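Local coordinates for protein rhamnosidase B (PDB 2OKX) that probably hydrolyses terminal alpha-L-rhamnose units from rhamnosides with inversion at the anomeric carbon, as a glycoside hydrolase of family 78, at residues L42-D47 / G109-E114; R267-W272 / L302-S307; G452-A457 / R494-S499; I552-T557 / Y589-T594; F701-L706 / L731-I736. All blocks are in the same frame, centred on the assembly; numbering follows the deposited sequence.

Interaction 1 (L42-D47 / G109-E114)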
# COMPACT_ATOMS: atom_id res chain seq x y z
N LEU A 42 29.00 -2.83 -6.65
CA LEU A 42 28.65 -3.44 -5.38
C LEU A 42 27.29 -4.10 -5.58
O LEU A 42 26.27 -3.43 -5.74
CB LEU A 42 28.58 -2.39 -4.27
CG LEU A 42 28.49 -2.90 -2.83
CD1 LEU A 42 28.79 -1.76 -1.86
CD2 LEU A 42 27.11 -3.48 -2.56
N HIS A 43 27.29 -5.43 -5.59
CA HIS A 43 26.09 -6.22 -5.78
C HIS A 43 25.58 -6.64 -4.41
O HIS A 43 26.34 -7.17 -3.60
CB HIS A 43 26.42 -7.45 -6.62
CG HIS A 43 27.15 -7.13 -7.89
ND1 HIS A 43 26.53 -6.59 -9.00
CD2 HIS A 43 28.46 -7.25 -8.22
CE1 HIS A 43 27.42 -6.40 -9.95
NE2 HIS A 43 28.60 -6.80 -9.51
N ILE A 44 24.29 -6.42 -4.16
CA ILE A 44 23.74 -6.73 -2.85
C ILE A 44 22.24 -7.03 -2.80
O ILE A 44 21.47 -6.56 -3.64
CB ILE A 44 24.02 -5.54 -1.89
CG1 ILE A 44 23.37 -5.78 -0.52
CG2 ILE A 44 23.48 -4.25 -2.50
CD1 ILE A 44 23.63 -4.66 0.48
N THR A 45 21.86 -7.82 -1.81
CA THR A 45 20.47 -8.15 -1.56
C THR A 45 20.42 -8.56 -0.09
O THR A 45 21.45 -8.85 0.51
CB THR A 45 19.93 -9.29 -2.46
OG1 THR A 45 18.50 -9.35 -2.32
CG2 THR A 45 20.52 -10.63 -2.07
N ALA A 46 19.23 -8.56 0.49
CA ALA A 46 19.09 -8.93 1.88
C ALA A 46 17.68 -9.39 2.19
O ALA A 46 16.78 -9.27 1.36
CB ALA A 46 19.45 -7.75 2.77
N ASP A 47 17.50 -9.94 3.38
CA ASP A 47 16.21 -10.43 3.85
C ASP A 47 16.05 -9.82 5.24
O ASP A 47 16.83 -10.17 6.13
CB ASP A 47 16.24 -11.96 3.93
CG ASP A 47 14.88 -12.54 4.28
OD1 ASP A 47 14.21 -11.97 5.16
OD2 ASP A 47 14.50 -13.57 3.69
N GLY A 109 16.79 -14.10 8.34
CA GLY A 109 17.67 -12.94 8.33
C GLY A 109 18.90 -13.21 7.49
O GLY A 109 19.47 -14.30 7.55
N GLY A 110 19.31 -12.23 6.69
CA GLY A 110 20.48 -12.45 5.87
C GLY A 110 20.92 -11.28 5.01
O GLY A 110 20.11 -10.45 4.59
N LEU A 111 22.22 -11.24 4.75
CA LEU A 111 22.83 -10.22 3.92
C LEU A 111 23.92 -10.84 3.07
O LEU A 111 24.72 -11.64 3.56
CB LEU A 111 23.45 -9.13 4.79
CG LEU A 111 24.37 -8.16 4.03
CD1 LEU A 111 23.55 -7.33 3.06
CD2 LEU A 111 25.11 -7.27 5.02
N ILE A 112 23.94 -10.48 1.79
CA ILE A 112 24.97 -10.96 0.88
C ILE A 112 25.36 -9.78 -0.00
O ILE A 112 24.52 -9.17 -0.66
CB ILE A 112 24.47 -12.16 0.02
CG1 ILE A 112 25.63 -12.70 -0.81
CG2 ILE A 112 23.31 -11.73 -0.86
CD1 ILE A 112 25.33 -14.02 -1.49
N ALA A 113 26.65 -9.45 0.01
CA ALA A 113 27.16 -8.33 -0.77
C ALA A 113 28.57 -8.60 -1.27
O ALA A 113 29.36 -9.25 -0.59
CB ALA A 113 27.13 -7.06 0.06
N GLU A 114 28.88 -8.08 -2.45
CA GLU A 114 30.19 -8.28 -3.03
C GLU A 114 30.58 -7.08 -3.90
O GLU A 114 29.78 -6.61 -4.71
CB GLU A 114 30.19 -9.55 -3.88
CG GLU A 114 31.55 -9.99 -4.37
CD GLU A 114 31.46 -11.13 -5.36
OE1 GLU A 114 30.66 -12.06 -5.11
OE2 GLU A 114 32.19 -11.11 -6.38
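H43, T45 and D47 each exchange a pair of backbone hydrogen bonds with E114, I112 and G110, so that strands 42-47 and 110-114 run antiparallel at 174° with their axes 4.7 Å apart. The bonds are not equal: H43 N reaches E114 O at 2.9 Å, whereas G110 N to D47 O, the longest, measures 3.3 Å. Among the side chains, T45 CG2 and I112 CG2 are modelled 3.2 Å apart, a spacing so short that it may owe something to model error. T45 turns OG1 anti to its N (chi1 -169°) toward its bonds with F72 O and Q71 NE2, which sets CG2 between N and the carbonyl carbon; I112 CG2 takes the same position through its own chi1. On the other face, I44 and L111 slant across one another with CD1 on CD1 at 3.7 Å; the same L111 methyl lies against A46 CB, and A113 CB faces I44 CB at 4.0 Å. The polar ends of E114 and D47 are satisfied elsewhere: E114 by R4, N7 and T121, D47 by Y104 and W187. This is the interior of a mixed sheet in the N-terminal domain, where strand 120-124 flanks 110-117 and strand 70-77 flanks 41-47. The I44, A46 and L111 face packs on strands 49-54 and 87-96 of a second sheet, while W10 of strand 9-12 lies against T45 and I112.

Interaction 2 (R267-W272 / L302-S307)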
# COMPACT_ATOMS: atom_id res chain seq x y z
N ARG A 267 -12.80 -6.07 19.26
CA ARG A 267 -12.86 -7.14 18.26
C ARG A 267 -14.01 -8.11 18.45
O ARG A 267 -14.67 -8.49 17.48
CB ARG A 267 -11.56 -7.94 18.26
CG ARG A 267 -10.47 -7.32 17.43
CD ARG A 267 -9.21 -8.15 17.43
NE ARG A 267 -8.24 -7.59 16.50
CZ ARG A 267 -8.34 -7.69 15.18
NH1 ARG A 267 -9.35 -8.34 14.63
NH2 ARG A 267 -7.44 -7.11 14.41
N GLY A 268 -14.24 -8.52 19.69
CA GLY A 268 -15.28 -9.48 19.98
C GLY A 268 -16.63 -8.94 20.38
O GLY A 268 -16.95 -7.78 20.14
N SER A 269 -17.42 -9.80 21.02
CA SER A 269 -18.77 -9.47 21.46
C SER A 269 -18.89 -8.43 22.57
O SER A 269 -19.97 -7.86 22.76
CB SER A 269 -19.50 -10.74 21.90
OG SER A 269 -18.87 -11.31 23.03
N GLY A 270 -17.82 -8.18 23.31
CA GLY A 270 -17.91 -7.19 24.36
C GLY A 270 -16.82 -7.20 25.41
O GLY A 270 -15.79 -7.87 25.28
N VAL A 271 -17.05 -6.42 26.47
CA VAL A 271 -16.11 -6.29 27.57
C VAL A 271 -16.82 -6.63 28.88
O VAL A 271 -17.94 -6.18 29.13
CB VAL A 271 -15.57 -4.84 27.67
CG1 VAL A 271 -14.69 -4.69 28.90
CG2 VAL A 271 -14.78 -4.49 26.40
N TRP A 272 -16.15 -7.43 29.71
CA TRP A 272 -16.68 -7.83 31.00
C TRP A 272 -15.76 -7.35 32.12
O TRP A 272 -14.54 -7.38 31.99
CB TRP A 272 -16.79 -9.36 31.08
CG TRP A 272 -17.98 -9.95 30.36
CD1 TRP A 272 -19.16 -10.35 30.92
CD2 TRP A 272 -18.10 -10.19 28.95
NE1 TRP A 272 -20.00 -10.84 29.95
CE2 TRP A 272 -19.38 -10.75 28.73
CE3 TRP A 272 -17.26 -9.99 27.85
CZ2 TRP A 272 -19.84 -11.11 27.46
CZ3 TRP A 272 -17.71 -10.35 26.58
CH2 TRP A 272 -18.99 -10.90 26.40
N LEU A 302 -12.21 -8.61 31.29
CA LEU A 302 -12.17 -9.60 30.22
C LEU A 302 -12.69 -8.98 28.93
O LEU A 302 -13.82 -8.49 28.88
CB LEU A 302 -13.03 -10.81 30.60
CG LEU A 302 -12.59 -12.19 30.12
CD1 LEU A 302 -11.31 -12.59 30.84
CD2 LEU A 302 -13.68 -13.21 30.40
N VAL A 303 -11.86 -8.97 27.90
CA VAL A 303 -12.24 -8.41 26.61
C VAL A 303 -12.35 -9.52 25.59
O VAL A 303 -11.38 -10.22 25.32
CB VAL A 303 -11.20 -7.38 26.11
CG1 VAL A 303 -11.64 -6.79 24.77
CG2 VAL A 303 -11.01 -6.27 27.14
N ASP A 304 -13.54 -9.71 25.03
CA ASP A 304 -13.73 -10.75 24.02
C ASP A 304 -13.08 -10.27 22.73
O ASP A 304 -13.41 -9.20 22.24
CB ASP A 304 -15.22 -11.01 23.79
CG ASP A 304 -15.48 -12.17 22.84
OD1 ASP A 304 -16.66 -12.49 22.61
OD2 ASP A 304 -14.51 -12.75 22.33
N ILE A 305 -12.15 -11.06 22.20
CA ILE A 305 -11.45 -10.69 20.97
C ILE A 305 -11.75 -11.67 19.83
O ILE A 305 -11.08 -11.63 18.79
CB ILE A 305 -9.92 -10.63 21.18
CG1 ILE A 305 -9.42 -11.98 21.71
CG2 ILE A 305 -9.57 -9.50 22.13
CD1 ILE A 305 -7.91 -12.05 21.88
N THR A 306 -12.74 -12.53 20.03
CA THR A 306 -13.13 -13.52 19.03
C THR A 306 -13.45 -12.80 17.72
O THR A 306 -14.37 -11.99 17.66
CB THR A 306 -14.37 -14.30 19.49
OG1 THR A 306 -14.07 -14.97 20.71
CG2 THR A 306 -14.78 -15.32 18.43
N SER A 307 -12.69 -13.11 16.67
CA SER A 307 -12.89 -12.45 15.39
C SER A 307 -11.92 -12.92 14.32
O SER A 307 -11.12 -13.84 14.53
CB SER A 307 -12.67 -10.95 15.57
OG SER A 307 -11.34 -10.72 16.01
O HOH W 1 -15.83 -10.81 15.88
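L302 pairs with W272 through two nearly straight backbone bonds, W272 N to L302 O and L302 N to W272 O, both 2.7 Å long, and their CB atoms lie side by side at 4.1 Å. L302 O also sits in the plane of the indole, at its edge. V303 faces V271 on the other side of the sheet, CG1 against CG2, where F262 packs on both. At D304 the regular pairing ends: its N still binds G270 O and its O accepts a weak bond from G268 N, but its side chain takes over the loop 267-270. D304 lies alongside W272, CB meeting CZ3 at the indole edge at 3.8 Å. With CG anti to the backbone N (chi1 -175°), the carboxylate stands between the loop 267-270 and the chain that follows D304. OD1 offers its anti lone pair to S269 OG in a bond modelled at 2.5 Å, unusually short, takes a weak one from S269 N, and is also bound by Y364 OH. OD2 receives T306 OG1 on its syn side and T306 N from above the carboxylate plane at 2.9 Å, making an Asx turn where strand 297-309 breaks within the antiparallel sheet of domain D2. An alanine at D304 would remove both oxygens, which would probably leave S269 OG, T306 N and T306 OG1 without these acceptors and free the loop to shift. I305 turns away and packs on L225 and M229. T306 O shares a water with R267 O. S307 OG bonds to I305 O. The same hydroxyl weakly receives R267 NH1, with S307 OG to R267 NH1 at 3.4 Å, and the arginine extends past it to S314 and D309.

Interaction 3 (G452-A457 / R494-S499)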
# COMPACT_ATOMS: atom_id res chain seq x y z
N GLY A 452 12.43 12.38 8.45
CA GLY A 452 13.72 12.68 9.03
C GLY A 452 13.68 13.96 9.84
O GLY A 452 12.79 14.80 9.66
N PHE A 453 14.63 14.11 10.75
CA PHE A 453 14.70 15.31 11.56
C PHE A 453 16.07 15.45 12.19
O PHE A 453 16.88 14.53 12.18
CB PHE A 453 13.63 15.27 12.67
CG PHE A 453 13.83 14.17 13.68
CD1 PHE A 453 13.17 12.96 13.55
CD2 PHE A 453 14.70 14.35 14.76
CE1 PHE A 453 13.35 11.94 14.49
CE2 PHE A 453 14.89 13.33 15.70
CZ PHE A 453 14.22 12.13 15.57
N GLU A 454 16.32 16.64 12.73
CA GLU A 454 17.56 16.96 13.42
C GLU A 454 17.12 17.87 14.55
O GLU A 454 16.34 18.80 14.34
CB GLU A 454 18.55 17.68 12.51
CG GLU A 454 19.82 18.11 13.23
CD GLU A 454 20.88 18.65 12.30
OE1 GLU A 454 21.87 19.20 12.81
OE2 GLU A 454 20.72 18.53 11.07
N LEU A 455 17.61 17.60 15.75
CA LEU A 455 17.23 18.40 16.90
C LEU A 455 18.21 18.28 18.06
O LEU A 455 19.11 17.45 18.04
CB LEU A 455 15.83 17.96 17.37
CG LEU A 455 15.66 16.48 17.73
CD1 LEU A 455 16.33 16.18 19.08
CD2 LEU A 455 14.17 16.13 17.81
N GLU A 456 18.01 19.14 19.05
CA GLU A 456 18.81 19.14 20.27
C GLU A 456 17.79 18.95 21.38
O GLU A 456 16.77 19.63 21.39
CB GLU A 456 19.52 20.48 20.48
CG GLU A 456 20.51 20.86 19.41
CD GLU A 456 21.19 22.18 19.72
OE1 GLU A 456 21.34 23.00 18.80
OE2 GLU A 456 21.56 22.40 20.89
N ALA A 457 18.06 18.03 22.30
CA ALA A 457 17.12 17.81 23.39
C ALA A 457 17.78 17.08 24.55
O ALA A 457 18.83 16.47 24.39
CB ALA A 457 15.92 17.00 22.89
N ARG A 494 22.53 17.26 20.40
CA ARG A 494 22.02 17.33 19.04
C ARG A 494 22.14 15.97 18.37
O ARG A 494 23.13 15.26 18.56
CB ARG A 494 22.80 18.36 18.21
CG ARG A 494 22.31 18.42 16.76
CD ARG A 494 23.16 19.28 15.85
NE ARG A 494 23.11 20.70 16.19
CZ ARG A 494 23.00 21.68 15.29
NH1 ARG A 494 22.92 21.39 13.99
NH2 ARG A 494 22.99 22.94 15.68
N GLN A 495 21.14 15.62 17.58
CA GLN A 495 21.13 14.34 16.89
C GLN A 495 20.23 14.39 15.66
O GLN A 495 19.39 15.28 15.52
CB GLN A 495 20.64 13.25 17.85
CG GLN A 495 19.25 13.50 18.40
CD GLN A 495 19.12 13.11 19.85
OE1 GLN A 495 19.29 13.93 20.76
NE2 GLN A 495 18.82 11.84 20.09
N SER A 496 20.41 13.42 14.77
CA SER A 496 19.63 13.33 13.55
C SER A 496 19.12 11.91 13.39
O SER A 496 19.77 10.96 13.84
CB SER A 496 20.48 13.70 12.33
OG SER A 496 20.97 15.02 12.44
N TYR A 497 17.97 11.77 12.75
CA TYR A 497 17.39 10.45 12.53
C TYR A 497 16.52 10.43 11.28
O TYR A 497 15.77 11.37 11.03
CB TYR A 497 16.54 10.03 13.73
CG TYR A 497 15.94 8.65 13.56
CD1 TYR A 497 16.73 7.51 13.65
CD2 TYR A 497 14.58 8.49 13.26
CE1 TYR A 497 16.20 6.24 13.45
CE2 TYR A 497 14.03 7.23 13.06
CZ TYR A 497 14.85 6.11 13.15
OH TYR A 497 14.32 4.85 12.94
N VAL A 498 16.64 9.36 10.51
CA VAL A 498 15.83 9.18 9.32
C VAL A 498 15.24 7.77 9.39
O VAL A 498 15.97 6.78 9.33
CB VAL A 498 16.67 9.31 8.03
CG1 VAL A 498 15.81 8.98 6.81
CG2 VAL A 498 17.23 10.72 7.91
N SER A 499 13.93 7.69 9.53
CA SER A 499 13.25 6.40 9.60
C SER A 499 13.42 5.62 8.30
O SER A 499 13.18 6.15 7.21
CB SER A 499 11.76 6.60 9.88
OG SER A 499 11.07 5.36 9.83
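G452 opens the pairing with V498, its CA 3.1 Å from Y497 O. F453 then exchanges two backbone bonds with Y497, each 3.0 Å. A chi1 of 65° sets F453 CG between the backbone N and the carbonyl carbon, which brings the ring across to Y497: CZ rests on Y497 CB at 3.6 Å, CE1 comes to the edge of the phenol, and Y497 O lies over one face of the F453 ring. Y488 meets F453 edge-to-face, and the Y497 hydroxyl goes to E152. E454 points to the other side, its extended chain running alongside S496 OG and then reaching R494. E454 OE1 takes R494 NH1 at 2.7 Å on its anti side, somewhat out of plane, with carboxylate and guanidinium turned 64° to each other. L455 returns to the face of F453 and is tied to Q495 by two backbone bonds. E456 lays CG on R494 CB at 3.6 Å; its ion pair with R494 NH2 is long, and the position of its OE1 is doubtful. Antiparallel at 155°, the strands carry a face with the two aromatic rings and L455, and one with the E454-R494 ion pair. Strand 450-457 lies between 493-498 and 520-528, the latter bearing the calcium ligand H522, in an antiparallel sheet of the concanavalin-like domain.

Interaction 4 (I552-T557 / Y589-T594)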
# COMPACT_ATOMS: atom_id res chain seq x y z
N ILE A 552 -3.84 16.45 -9.58
CA ILE A 552 -3.87 15.47 -8.50
C ILE A 552 -3.78 14.05 -9.03
O ILE A 552 -3.27 13.16 -8.34
CB ILE A 552 -5.13 15.62 -7.59
CG1 ILE A 552 -6.41 15.33 -8.36
CG2 ILE A 552 -5.16 17.03 -7.00
CD1 ILE A 552 -7.65 15.29 -7.46
N SER A 553 -4.24 13.82 -10.25
CA SER A 553 -4.16 12.49 -10.84
C SER A 553 -2.69 12.14 -11.09
O SER A 553 -2.27 11.01 -10.88
CB SER A 553 -4.93 12.43 -12.17
OG SER A 553 -6.34 12.55 -11.96
N ARG A 554 -1.92 13.12 -11.55
CA ARG A 554 -0.50 12.92 -11.81
C ARG A 554 0.23 12.66 -10.49
O ARG A 554 1.06 11.76 -10.40
CB ARG A 554 0.07 14.17 -12.49
CG ARG A 554 1.44 13.99 -13.16
CD ARG A 554 2.55 14.76 -12.43
NE ARG A 554 2.26 16.18 -12.23
CZ ARG A 554 2.55 17.17 -13.07
NH1 ARG A 554 2.23 18.42 -12.75
NH2 ARG A 554 3.15 16.93 -14.23
N HIS A 555 -0.08 13.45 -9.47
CA HIS A 555 0.58 13.28 -8.18
C HIS A 555 0.26 11.92 -7.56
O HIS A 555 1.13 11.26 -6.99
CB HIS A 555 0.19 14.40 -7.22
CG HIS A 555 1.02 14.44 -5.98
ND1 HIS A 555 2.40 14.52 -6.02
CD2 HIS A 555 0.68 14.38 -4.67
CE1 HIS A 555 2.87 14.51 -4.78
NE2 HIS A 555 1.85 14.43 -3.95
N THR A 556 -1.00 11.50 -7.67
CA THR A 556 -1.42 10.21 -7.11
C THR A 556 -0.62 9.07 -7.75
O THR A 556 -0.16 8.16 -7.08
CB THR A 556 -2.91 9.95 -7.37
OG1 THR A 556 -3.69 11.03 -6.85
CG2 THR A 556 -3.35 8.64 -6.71
N THR A 557 -0.47 9.15 -9.07
CA THR A 557 0.25 8.13 -9.82
C THR A 557 1.71 8.07 -9.39
O THR A 557 2.26 6.99 -9.20
CB THR A 557 0.15 8.42 -11.33
OG1 THR A 557 -1.23 8.49 -11.70
CG2 THR A 557 0.84 7.31 -12.14
N TYR A 589 0.66 8.22 -20.11
CA TYR A 589 0.38 9.59 -20.52
C TYR A 589 1.04 10.68 -19.69
O TYR A 589 1.38 11.73 -20.23
CB TYR A 589 -1.13 9.82 -20.58
CG TYR A 589 -1.75 9.38 -21.89
CD1 TYR A 589 -1.82 8.03 -22.24
CD2 TYR A 589 -2.24 10.32 -22.81
CE1 TYR A 589 -2.35 7.62 -23.47
CE2 TYR A 589 -2.77 9.92 -24.04
CZ TYR A 589 -2.82 8.58 -24.36
OH TYR A 589 -3.35 8.17 -25.57
N VAL A 590 1.24 10.46 -18.40
CA VAL A 590 1.84 11.50 -17.57
C VAL A 590 3.34 11.38 -17.33
O VAL A 590 4.01 12.39 -17.10
CB VAL A 590 1.12 11.61 -16.20
CG1 VAL A 590 -0.39 11.73 -16.42
CG2 VAL A 590 1.45 10.42 -15.33
N PHE A 591 3.88 10.16 -17.38
CA PHE A 591 5.32 9.96 -17.16
C PHE A 591 6.04 9.25 -18.31
O PHE A 591 7.14 9.66 -18.69
CB PHE A 591 5.55 9.17 -15.86
CG PHE A 591 5.04 9.86 -14.63
CD1 PHE A 591 5.41 11.17 -14.35
CD2 PHE A 591 4.18 9.21 -13.76
CE1 PHE A 591 4.94 11.82 -13.21
CE2 PHE A 591 3.71 9.84 -12.61
CZ PHE A 591 4.09 11.15 -12.34
N GLY A 592 5.43 8.19 -18.83
CA GLY A 592 6.02 7.46 -19.94
C GLY A 592 6.97 6.32 -19.59
O GLY A 592 7.70 5.83 -20.45
N GLU A 593 6.97 5.88 -18.33
CA GLU A 593 7.86 4.80 -17.94
C GLU A 593 7.32 3.45 -18.38
O GLU A 593 6.11 3.23 -18.42
CB GLU A 593 8.09 4.83 -16.43
CG GLU A 593 8.80 6.10 -15.93
CD GLU A 593 10.09 6.40 -16.69
OE1 GLU A 593 10.99 5.54 -16.73
OE2 GLU A 593 10.20 7.50 -17.26
N THR A 594 8.23 2.54 -18.73
CA THR A 594 7.83 1.21 -19.18
C THR A 594 8.43 0.06 -18.38
O THR A 594 7.78 -0.97 -18.19
CB THR A 594 8.19 1.00 -20.66
OG1 THR A 594 9.59 1.23 -20.84
CG2 THR A 594 7.40 1.95 -21.55
O HOH W 2 3.99 14.86 -15.92
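R554 and F591 meet between helix 544-559 and the C-terminal end of helix 577-590, in the alpha-barrel of the six-hairpin glycosidase domain. The aromatic ring of F591, just past the end of its helix, packs against helix 544-559. Its CZ approaches R554 O at 3.6 Å, obliquely, while CE1 lies 3.9 Å from R554 CD. On the other side of CZ, CE2 meets T557 CG2 near the ring plane, also at 3.9 Å, the two side chains sliding past each other in opposite directions. R554 crosses the phenylalanine at about a right angle; bends at chi2 (-111°) and chi3 (-53°) turn the chain so that its methylenes, not its charge, do the packing. V590 packs beside F591 on the same arginine stem, with CB on R554 CG at 3.9 Å and CG2 over one face of the F591 ring, offset toward the rim. An alanine in place of F591 would probably open a gap beside R554 and T557 and let the arginine stem turn more freely. No direct hydrogen bond links the two segments. The guanidinium is turned to its own helix, where NH1 forms a salt bridge with E551. R554 NH2 reaches across through one water, in the guanidinium plane at 2.8 Å, which in turn donates to V590 O at 2.7 Å.

Interaction 5 (F701-L706 / L731-I736)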
# COMPACT_ATOMS: atom_id res chain seq x y z
N PHE A 701 -15.98 -10.11 -18.28
CA PHE A 701 -14.56 -9.83 -18.44
C PHE A 701 -13.79 -11.06 -18.90
O PHE A 701 -12.74 -10.94 -19.53
CB PHE A 701 -13.97 -9.29 -17.13
CG PHE A 701 -14.10 -7.79 -16.98
CD1 PHE A 701 -14.58 -7.23 -15.80
CD2 PHE A 701 -13.73 -6.94 -18.02
CE1 PHE A 701 -14.69 -5.85 -15.65
CE2 PHE A 701 -13.83 -5.56 -17.88
CZ PHE A 701 -14.31 -5.01 -16.70
N LEU A 702 -14.29 -12.25 -18.60
CA LEU A 702 -13.61 -13.47 -19.05
C LEU A 702 -13.70 -13.54 -20.57
O LEU A 702 -12.75 -13.93 -21.25
CB LEU A 702 -14.25 -14.71 -18.43
CG LEU A 702 -13.68 -16.06 -18.88
CD1 LEU A 702 -12.16 -16.07 -18.78
CD2 LEU A 702 -14.27 -17.17 -18.02
N VAL A 703 -14.85 -13.14 -21.11
CA VAL A 703 -15.04 -13.15 -22.55
C VAL A 703 -13.98 -12.25 -23.19
O VAL A 703 -13.24 -12.68 -24.07
CB VAL A 703 -16.44 -12.62 -22.94
CG1 VAL A 703 -16.55 -12.47 -24.45
CG2 VAL A 703 -17.51 -13.57 -22.42
N LYS A 704 -13.91 -11.00 -22.72
CA LYS A 704 -12.95 -10.05 -23.25
C LYS A 704 -11.51 -10.50 -23.04
O LYS A 704 -10.66 -10.28 -23.90
CB LYS A 704 -13.15 -8.66 -22.63
CG LYS A 704 -12.27 -7.59 -23.26
CD LYS A 704 -12.40 -6.26 -22.56
CE LYS A 704 -11.32 -5.29 -23.03
NZ LYS A 704 -11.30 -4.05 -22.21
N ALA A 705 -11.24 -11.13 -21.90
CA ALA A 705 -9.89 -11.61 -21.60
C ALA A 705 -9.50 -12.69 -22.61
O ALA A 705 -8.37 -12.72 -23.10
CB ALA A 705 -9.83 -12.16 -20.19
N LEU A 706 -10.44 -13.58 -22.90
CA LEU A 706 -10.20 -14.66 -23.85
C LEU A 706 -9.86 -14.09 -25.23
O LEU A 706 -9.01 -14.62 -25.94
CB LEU A 706 -11.44 -15.55 -23.96
CG LEU A 706 -11.73 -16.41 -22.73
CD1 LEU A 706 -13.17 -16.90 -22.75
CD2 LEU A 706 -10.75 -17.57 -22.69
N LEU A 731 -19.14 -18.82 -27.24
CA LEU A 731 -20.07 -19.68 -26.51
C LEU A 731 -20.46 -19.01 -25.19
O LEU A 731 -21.64 -19.00 -24.82
CB LEU A 731 -19.43 -21.04 -26.22
CG LEU A 731 -19.07 -21.91 -27.42
CD1 LEU A 731 -18.39 -23.18 -26.95
CD2 LEU A 731 -20.32 -22.24 -28.22
N LEU A 732 -19.47 -18.46 -24.50
CA LEU A 732 -19.72 -17.80 -23.23
C LEU A 732 -20.60 -16.57 -23.43
O LEU A 732 -21.59 -16.39 -22.73
CB LEU A 732 -18.39 -17.38 -22.58
CG LEU A 732 -18.31 -17.46 -21.05
CD1 LEU A 732 -17.08 -16.68 -20.58
CD2 LEU A 732 -19.57 -16.89 -20.42
N ALA A 733 -20.23 -15.72 -24.39
CA ALA A 733 -20.99 -14.51 -24.68
C ALA A 733 -22.46 -14.83 -24.98
O ALA A 733 -23.36 -14.14 -24.51
CB ALA A 733 -20.37 -13.76 -25.86
N GLU A 734 -22.68 -15.88 -25.77
CA GLU A 734 -24.04 -16.28 -26.13
C GLU A 734 -24.82 -16.75 -24.91
O GLU A 734 -25.97 -16.38 -24.70
CB GLU A 734 -23.99 -17.39 -27.18
CG GLU A 734 -25.36 -17.76 -27.75
CD GLU A 734 -25.28 -18.91 -28.74
OE1 GLU A 734 -26.34 -19.27 -29.31
OE2 GLU A 734 -24.18 -19.45 -28.95
N THR A 735 -24.17 -17.58 -24.09
CA THR A 735 -24.80 -18.10 -22.88
C THR A 735 -25.16 -16.93 -21.96
O THR A 735 -26.24 -16.91 -21.36
CB THR A 735 -23.86 -19.06 -22.13
OG1 THR A 735 -23.47 -20.13 -23.00
CG2 THR A 735 -24.56 -19.64 -20.90
N ILE A 736 -24.26 -15.96 -21.87
CA ILE A 736 -24.50 -14.79 -21.03
C ILE A 736 -25.75 -14.06 -21.49
O ILE A 736 -26.64 -13.76 -20.69
CB ILE A 736 -23.29 -13.83 -21.07
CG1 ILE A 736 -22.07 -14.51 -20.45
CG2 ILE A 736 -23.62 -12.55 -20.32
CD1 ILE A 736 -20.79 -13.69 -20.52
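L732 faces V703 and L702 where helices 701-706 and 731-736 pass antiparallel, at 159° and with their axes 9.6 Å apart, within the helical barrel of the six-hairpin glycosidase domain. Its side chain can be followed outward. CB lies 3.9 Å from V703 CG2. A chi1 of -145°, away from a staggered position, swings the branch at CG toward the opposite helix, and CD1 becomes the tip that does most of the touching. This methyl is 3.6 Å from V703 CG2 and 3.8 Å from L702 CD2, with CG and CB of L702 just behind. The two leucines cross at about a right angle. L706, one helical turn beyond L702, comes near the same methyl with its CD1 at 4.5 Å. All of this is apolar packing without a hydrogen bond between the helices. L661 of helix 647-665 lies against L702 and L706, while N699 of helix 696-715 touches both L732 and I736. V703 is the main partner on its helix, both methyls being used. CG1 stands toward A733 CB at 4.3 Å. The V703 and I736 side chains slide past each other in opposite directions, V703 CG2 touching I736 CD1 at 3.8 Å.

In the fold
The five contacts follow one another along the chain and nowhere touch. Interactions 1, 2 and 3 are strand pairings in three different beta domains, tied by backbone bonds. The first is buried between sheets and rests on small and branched apolar residues; the other two are partly buried and differ in their charges. In 267-272 / 302-307 a buried aspartate is satisfied by hydroxyl and backbone donors, whereas 452-457 / 494-499 has a partly exposed carboxylate-arginine pairing, its second arm uncertain. Interactions 4 and 5 share the helical domain, their centres about 32 Å apart, yet join different helices. Both are buried and lack direct hydrogen bonds, but interaction 4 still carries a water bridge, whereas interaction 5 is wholly aliphatic.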